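Local coordinates for protein type I modular polyketide synthase (Streptomyces albus subsp. albus, PDB 6IYR) that probably selects an acyl-CoA extender unit and loads it for polyketide chain extension, as the acyltransferase domain of module 8 of the salinomycin synthase, at residues 62-67 / 99-104; 40-45 / 448-453. All coordinates share one frame; numbering follows the deposited sequence.

Along the chain the segments come in the order 40-45, 62-67, 99-104 and 448-453, so contact 1 falls within the span that contact 2 closes. Their centres are about 17 Å apart. Contact 1 lies within the small alpha/beta unit built on the antiparallel sheet of strands 41-47, 88-94 and 116-120, joining helices 50-65 and 97-108, which pack on that sheet; contact 2 docks the C-terminal segment onto strand 41-47. W43 connects them: it lies in that strand, stacks on F100, and its CZ3 is 3.4 Å from CG2 of T64. The arrangement resembles the linker subdomain flanking polyketide synthase acyltransferases, with the chain's C-terminal tail returning to its N-terminal part.

Contact 1: residues 62-67 / 99-104; sequences EFTRGE and GFLTAL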
loop_
_atom_site.group_PDB
_atom_site.type_symbol
_atom_site.label_atom_id
_atom_site.label_comp_id
_atom_site.label_asym_id
_atom_site.label_seq_id
_atom_site.Cartn_x
_atom_site.Cartn_y
_atom_site.Cartn_z
ATOM N N GLU A 62 -10.679 28.681 -20.323
ATOM C CA GLU A 62 -10.830 29.746 -21.294
ATOM C C GLU A 62 -9.570 29.851 -22.142
ATOM O O GLU A 62 -9.636 29.978 -23.347
ATOM C CB GLU A 62 -11.144 31.067 -20.596
ATOM C CG GLU A 62 -12.559 31.145 -20.063
ATOM C CD GLU A 62 -12.756 32.236 -19.035
ATOM O OE1 GLU A 62 -13.749 32.174 -18.297
ATOM O OE2 GLU A 62 -11.923 33.149 -18.960
ATOM N N PHE A 63 -8.419 29.753 -21.503
ATOM C CA PHE A 63 -7.178 29.809 -22.218
ATOM C C PHE A 63 -7.005 28.664 -23.212
ATOM O O PHE A 63 -6.571 28.893 -24.325
ATOM C CB PHE A 63 -6.026 29.802 -21.226
ATOM C CG PHE A 63 -4.721 29.442 -21.837
ATOM C CD1 PHE A 63 -3.922 30.410 -22.390
ATOM C CD2 PHE A 63 -4.303 28.133 -21.871
ATOM C CE1 PHE A 63 -2.718 30.089 -22.961
ATOM C CE2 PHE A 63 -3.100 27.800 -22.439
ATOM C CZ PHE A 63 -2.307 28.781 -22.989
ATOM N N THR A 64 -7.332 27.439 -22.819
ATOM C CA THR A 64 -7.182 26.312 -23.736
ATOM C C THR A 64 -8.177 26.332 -24.881
ATOM O O THR A 64 -7.896 25.863 -25.953
ATOM C CB THR A 64 -6.973 24.903 -23.109
ATOM O OG1 THR A 64 -8.171 24.152 -23.121
ATOM C CG2 THR A 64 -6.414 24.955 -21.749
ATOM N N ARG A 65 -9.339 26.907 -24.636
ATOM C CA ARG A 65 -10.363 27.008 -25.656
ATOM C C ARG A 65 -9.870 27.821 -26.851
ATOM O O ARG A 65 -10.173 27.489 -27.968
ATOM C CB ARG A 65 -11.615 27.658 -25.094
ATOM C CG ARG A 65 -12.521 26.742 -24.309
ATOM C CD ARG A 65 -13.670 27.534 -23.735
ATOM N NE ARG A 65 -14.420 26.777 -22.760
ATOM C CZ ARG A 65 -14.779 27.244 -21.581
ATOM N NH1 ARG A 65 -14.484 28.481 -21.247
ATOM N NH2 ARG A 65 -15.460 26.479 -20.750
ATOM N N GLY A 66 -9.136 28.892 -26.605
ATOM C CA GLY A 66 -8.621 29.704 -27.676
ATOM C C GLY A 66 -7.221 29.338 -28.115
ATOM O O GLY A 66 -6.660 29.989 -28.966
ATOM N N GLU A 67 -6.637 28.338 -27.483
ATOM C CA GLU A 67 -5.270 27.957 -27.803
ATOM C C GLU A 67 -4.881 27.334 -29.142
ATOM O O GLU A 67 -3.927 27.790 -29.750
ATOM C CB GLU A 67 -4.649 27.162 -26.671
ATOM C CG GLU A 67 -3.153 27.268 -26.719
ATOM C CD GLU A 67 -2.742 28.568 -27.343
ATOM O OE1 GLU A 67 -3.243 29.608 -26.877
ATOM O OE2 GLU A 67 -1.958 28.541 -28.315
ATOM N N GLY A 99 -8.846 16.695 -24.140
ATOM C CA GLY A 99 -8.955 16.027 -22.833
ATOM C C GLY A 99 -8.848 17.013 -21.691
ATOM O O GLY A 99 -9.660 16.988 -20.770
ATOM N N PHE A 100 -7.913 17.956 -21.796
ATOM C CA PHE A 100 -7.845 19.040 -20.830
ATOM C C PHE A 100 -9.107 19.867 -20.753
ATOM O O PHE A 100 -9.547 20.269 -19.664
ATOM C CB PHE A 100 -6.654 19.913 -21.130
ATOM C CG PHE A 100 -5.369 19.268 -20.788
ATOM C CD1 PHE A 100 -5.080 18.971 -19.463
ATOM C CD2 PHE A 100 -4.518 18.816 -21.779
ATOM C CE1 PHE A 100 -3.895 18.326 -19.133
ATOM C CE2 PHE A 100 -3.362 18.129 -21.460
ATOM C CZ PHE A 100 -3.047 17.884 -20.134
ATOM N N LEU A 101 -9.744 20.071 -21.896
ATOM C CA LEU A 101 -10.979 20.851 -21.900
ATOM C C LEU A 101 -12.075 20.134 -21.128
ATOM O O LEU A 101 -12.771 20.732 -20.310
ATOM C CB LEU A 101 -11.419 21.123 -23.356
ATOM C CG LEU A 101 -11.434 22.545 -23.948
ATOM C CD1 LEU A 101 -10.536 23.544 -23.254
ATOM C CD2 LEU A 101 -11.132 22.501 -25.448
ATOM N N THR A 102 -12.312 18.867 -21.456
ATOM C CA THR A 102 -13.318 18.088 -20.784
ATOM C C THR A 102 -13.060 18.043 -19.284
ATOM O O THR A 102 -13.982 18.169 -18.483
ATOM C CB THR A 102 -13.326 16.666 -21.333
ATOM O OG1 THR A 102 -13.532 16.726 -22.745
ATOM C CG2 THR A 102 -14.391 15.817 -20.669
ATOM N N ALA A 103 -11.803 17.866 -18.898
ATOM C CA ALA A 103 -11.476 17.744 -17.469
ATOM C C ALA A 103 -11.605 19.092 -16.745
ATOM O O ALA A 103 -12.248 19.174 -15.706
ATOM C CB ALA A 103 -10.070 17.190 -17.313
ATOM N N LEU A 104 -11.150 20.174 -17.371
ATOM C CA LEU A 104 -11.266 21.485 -16.740
ATOM C C LEU A 104 -12.705 21.987 -16.601
ATOM O O LEU A 104 -13.032 22.733 -15.693
ATOM C CB LEU A 104 -10.450 22.514 -17.485
ATOM C CG LEU A 104 -8.940 22.337 -17.367
ATOM C CD1 LEU A 104 -8.225 23.050 -18.499
ATOM C CD2 LEU A 104 -8.441 22.829 -16.029
#
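L104 meets T64 through a single pair of methyl groups: its CD1 lies 4.2 Å from CG2 of T64, and the two side chains pass at a slant. A small branched residue suits the place, for the helices come close enough to put CA of T64 only 6.9 Å from CA of L101. The hydroxyl side of T64 faces L101, but the model sets OG1 and CD1 of L101 far too near each other. T64 is modelled with a rotated, non-staggered side chain (chi1 101°), which goes with this doubtful contact, and the local placement of the leucine methyl deserves caution. With the same reservation, CD1 of L101 lies 3.9 Å from CG of R65, against the aliphatic root of the arginine. R65 thus combines two uses: its methylene stem flanks the leucine, and its chain, extended from CG to NE, carries the guanidinium group to a salt bridge with D105 of helix 97-108. R97, also of that helix, binds the carbonyl oxygen of R65 and, weakly, that of T64, so the two helices are held by polar groups as well as by methyls. Both helices pack against the antiparallel sheet. L104 packs on V92 and also touches L60 and A61 of helix 50-65, while F100 reaches V92 and A94 of strand 88-94, so helices 50-65 and 97-108 lie side by side on the same face of the sheet, both resting on W43.

Contact 2: residues 40-45 / 448-453; sequences LIPWTV and VDWDTV
Two kinds of interaction involve the W450 indole and strand residues P42 and T44: a CH-pi contact and plain apolar packing. In the first, CG2 of T44 lies over one face, 3.8 Å from the centroid of the five-membered ring of W450 and 18° off its normal. With chi1 at 60°, the T44 hydroxyl takes the place between backbone N and carbonyl carbon, and the methyl is left to meet the indole. On the opposite face sits CG1 of V448, so the tryptophan is held flat between two methyls; W442 adds an edge-to-face partner. In the second, P42 approaches the six-membered-ring side at a slant, CG 3.7 Å from CE3 of W450. The broad indole can thus meet T44 and P42 at once, and branched V453 supplies a methyl to P42, its CG1 4.3 Å from CD of P42. P42 and T44 share one face of edge strand 41-47, whereas W43 and V45 face helix 50-65. I41, W43 and V45 make the backbone bonds to strand 88-94, so proline, which has no N-H, costs the sheet nothing at P42. The arrangement is consistent with related polyketide synthases, where the segment after the acyltransferase folds back onto the linker subdomain before it. Polar bonds occur within the tail itself. A 3-10 turn spans 450-452, and D449 O accepts from both T452 N and T452 OG1, the hydroxyl lying 2.7 Å from D449 O, almost in line with the C=O bond. Another backbone bond, 3.1 Å from V453 N to W450 O, follows it.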
loop_
_atom_site.group_PDB
_atom_site.type_symbol
_atom_site.label_atom_id
_atom_site.label_comp_id
_atom_site.label_asym_id
_atom_site.label_seq_id
_atom_site.Cartn_x
_atom_site.Cartn_y
_atom_site.Cartn_z
ATOM N N LEU A 40 -0.129 10.868 -20.529
ATOM C CA LEU A 40 -0.989 11.598 -19.583
ATOM C C LEU A 40 -0.181 12.640 -18.844
ATOM O O LEU A 40 0.790 12.309 -18.165
ATOM C CB LEU A 40 -1.553 10.643 -18.549
ATOM C CG LEU A 40 -2.991 10.184 -18.564
ATOM C CD1 LEU A 40 -3.346 9.768 -17.144
ATOM C CD2 LEU A 40 -3.937 11.259 -19.055
ATOM N N ILE A 41 -0.581 13.903 -18.995
ATOM C CA ILE A 41 0.122 15.031 -18.412
ATOM C C ILE A 41 -0.733 15.745 -17.347
ATOM O O ILE A 41 -1.915 15.992 -17.549
ATOM C CB ILE A 41 0.529 16.011 -19.520
ATOM C CG1 ILE A 41 1.554 15.352 -20.436
ATOM C CG2 ILE A 41 1.139 17.271 -18.949
ATOM C CD1 ILE A 41 1.565 15.952 -21.825
ATOM N N PRO A 42 -0.127 16.066 -16.196
ATOM C CA PRO A 42 -0.871 16.696 -15.124
ATOM C C PRO A 42 -0.798 18.209 -15.232
ATOM O O PRO A 42 0.290 18.750 -15.414
ATOM C CB PRO A 42 -0.118 16.233 -13.866
ATOM C CG PRO A 42 1.280 16.065 -14.328
ATOM C CD PRO A 42 1.163 15.532 -15.724
ATOM N N TRP A 43 -1.937 18.887 -15.077
ATOM C CA TRP A 43 -1.908 20.311 -14.849
ATOM C C TRP A 43 -2.421 20.514 -13.464
ATOM O O TRP A 43 -3.502 20.005 -13.121
ATOM C CB TRP A 43 -2.837 21.051 -15.823
ATOM C CG TRP A 43 -2.381 21.094 -17.251
ATOM C CD1 TRP A 43 -1.288 20.499 -17.796
ATOM C CD2 TRP A 43 -3.069 21.750 -18.337
ATOM N NE1 TRP A 43 -1.238 20.757 -19.170
ATOM C CE2 TRP A 43 -2.339 21.505 -19.513
ATOM C CE3 TRP A 43 -4.221 22.537 -18.411
ATOM C CZ2 TRP A 43 -2.736 22.010 -20.751
ATOM C CZ3 TRP A 43 -4.637 23.006 -19.654
ATOM C CH2 TRP A 43 -3.901 22.735 -20.801
ATOM N N THR A 44 -1.694 21.310 -12.686
ATOM C CA THR A 44 -2.053 21.561 -11.316
ATOM C C THR A 44 -2.550 22.987 -11.161
ATOM O O THR A 44 -2.094 23.888 -11.823
ATOM C CB THR A 44 -0.859 21.314 -10.361
ATOM O OG1 THR A 44 0.225 22.175 -10.690
ATOM C CG2 THR A 44 -0.394 19.897 -10.486
ATOM N N VAL A 45 -3.541 23.168 -10.321
ATOM C CA VAL A 45 -3.950 24.484 -9.961
ATOM C C VAL A 45 -4.274 24.503 -8.468
ATOM O O VAL A 45 -4.558 23.450 -7.882
ATOM C CB VAL A 45 -5.172 24.871 -10.809
ATOM C CG1 VAL A 45 -6.366 24.013 -10.446
ATOM C CG2 VAL A 45 -5.479 26.345 -10.641
ATOM N N VAL A 448 4.296 15.940 -3.552
ATOM C CA VAL A 448 4.696 15.438 -4.839
ATOM C C VAL A 448 5.547 16.509 -5.535
ATOM O O VAL A 448 5.252 17.698 -5.458
ATOM C CB VAL A 448 3.440 15.114 -5.680
ATOM C CG1 VAL A 448 3.816 14.654 -7.091
ATOM C CG2 VAL A 448 2.598 14.073 -4.958
ATOM N N ASP A 449 6.556 16.063 -6.251
ATOM C CA ASP A 449 7.358 16.926 -7.087
ATOM C C ASP A 449 7.041 16.690 -8.550
ATOM O O ASP A 449 7.458 15.695 -9.152
ATOM C CB ASP A 449 8.835 16.645 -6.842
ATOM C CG ASP A 449 9.745 17.570 -7.655
ATOM O OD1 ASP A 449 9.250 18.483 -8.343
ATOM O OD2 ASP A 449 10.959 17.347 -7.660
ATOM N N TRP A 450 6.253 17.584 -9.131
ATOM C CA TRP A 450 5.698 17.332 -10.462
ATOM C C TRP A 450 6.712 17.292 -11.585
ATOM O O TRP A 450 6.477 16.625 -12.589
ATOM C CB TRP A 450 4.576 18.305 -10.751
ATOM C CG TRP A 450 3.400 17.994 -9.886
ATOM C CD1 TRP A 450 2.953 18.712 -8.844
ATOM C CD2 TRP A 450 2.535 16.859 -9.999
ATOM N NE1 TRP A 450 1.860 18.102 -8.279
ATOM C CE2 TRP A 450 1.561 16.978 -8.998
ATOM C CE3 TRP A 450 2.486 15.754 -10.859
ATOM C CZ2 TRP A 450 0.540 16.035 -8.829
ATOM C CZ3 TRP A 450 1.450 14.862 -10.729
ATOM C CH2 TRP A 450 0.506 14.990 -9.701
ATOM N N ASP A 451 7.890 17.873 -11.352
ATOM C CA ASP A 451 9.025 17.740 -12.261
ATOM C C ASP A 451 9.429 16.286 -12.531
ATOM O O ASP A 451 10.035 15.994 -13.568
ATOM C CB ASP A 451 10.233 18.516 -11.713
ATOM C CG ASP A 451 10.027 20.040 -11.751
ATOM O OD1 ASP A 451 9.160 20.502 -12.517
ATOM O OD2 ASP A 451 10.716 20.774 -11.009
ATOM N N THR A 452 9.092 15.364 -11.623
ATOM C CA THR A 452 9.619 14.015 -11.732
ATOM C C THR A 452 8.773 13.182 -12.670
ATOM O O THR A 452 9.134 12.057 -13.013
ATOM C CB THR A 452 9.740 13.345 -10.338
ATOM O OG1 THR A 452 8.459 13.299 -9.685
ATOM C CG2 THR A 452 10.702 14.155 -9.476
ATOM N N VAL A 453 7.634 13.737 -13.067
ATOM C CA VAL A 453 6.752 13.085 -14.006
ATOM C C VAL A 453 6.939 13.672 -15.395
ATOM O O VAL A 453 6.580 14.806 -15.654
ATOM C CB VAL A 453 5.282 13.308 -13.637
ATOM C CG1 VAL A 453 4.387 12.822 -14.780
ATOM C CG2 VAL A 453 4.975 12.620 -12.321
#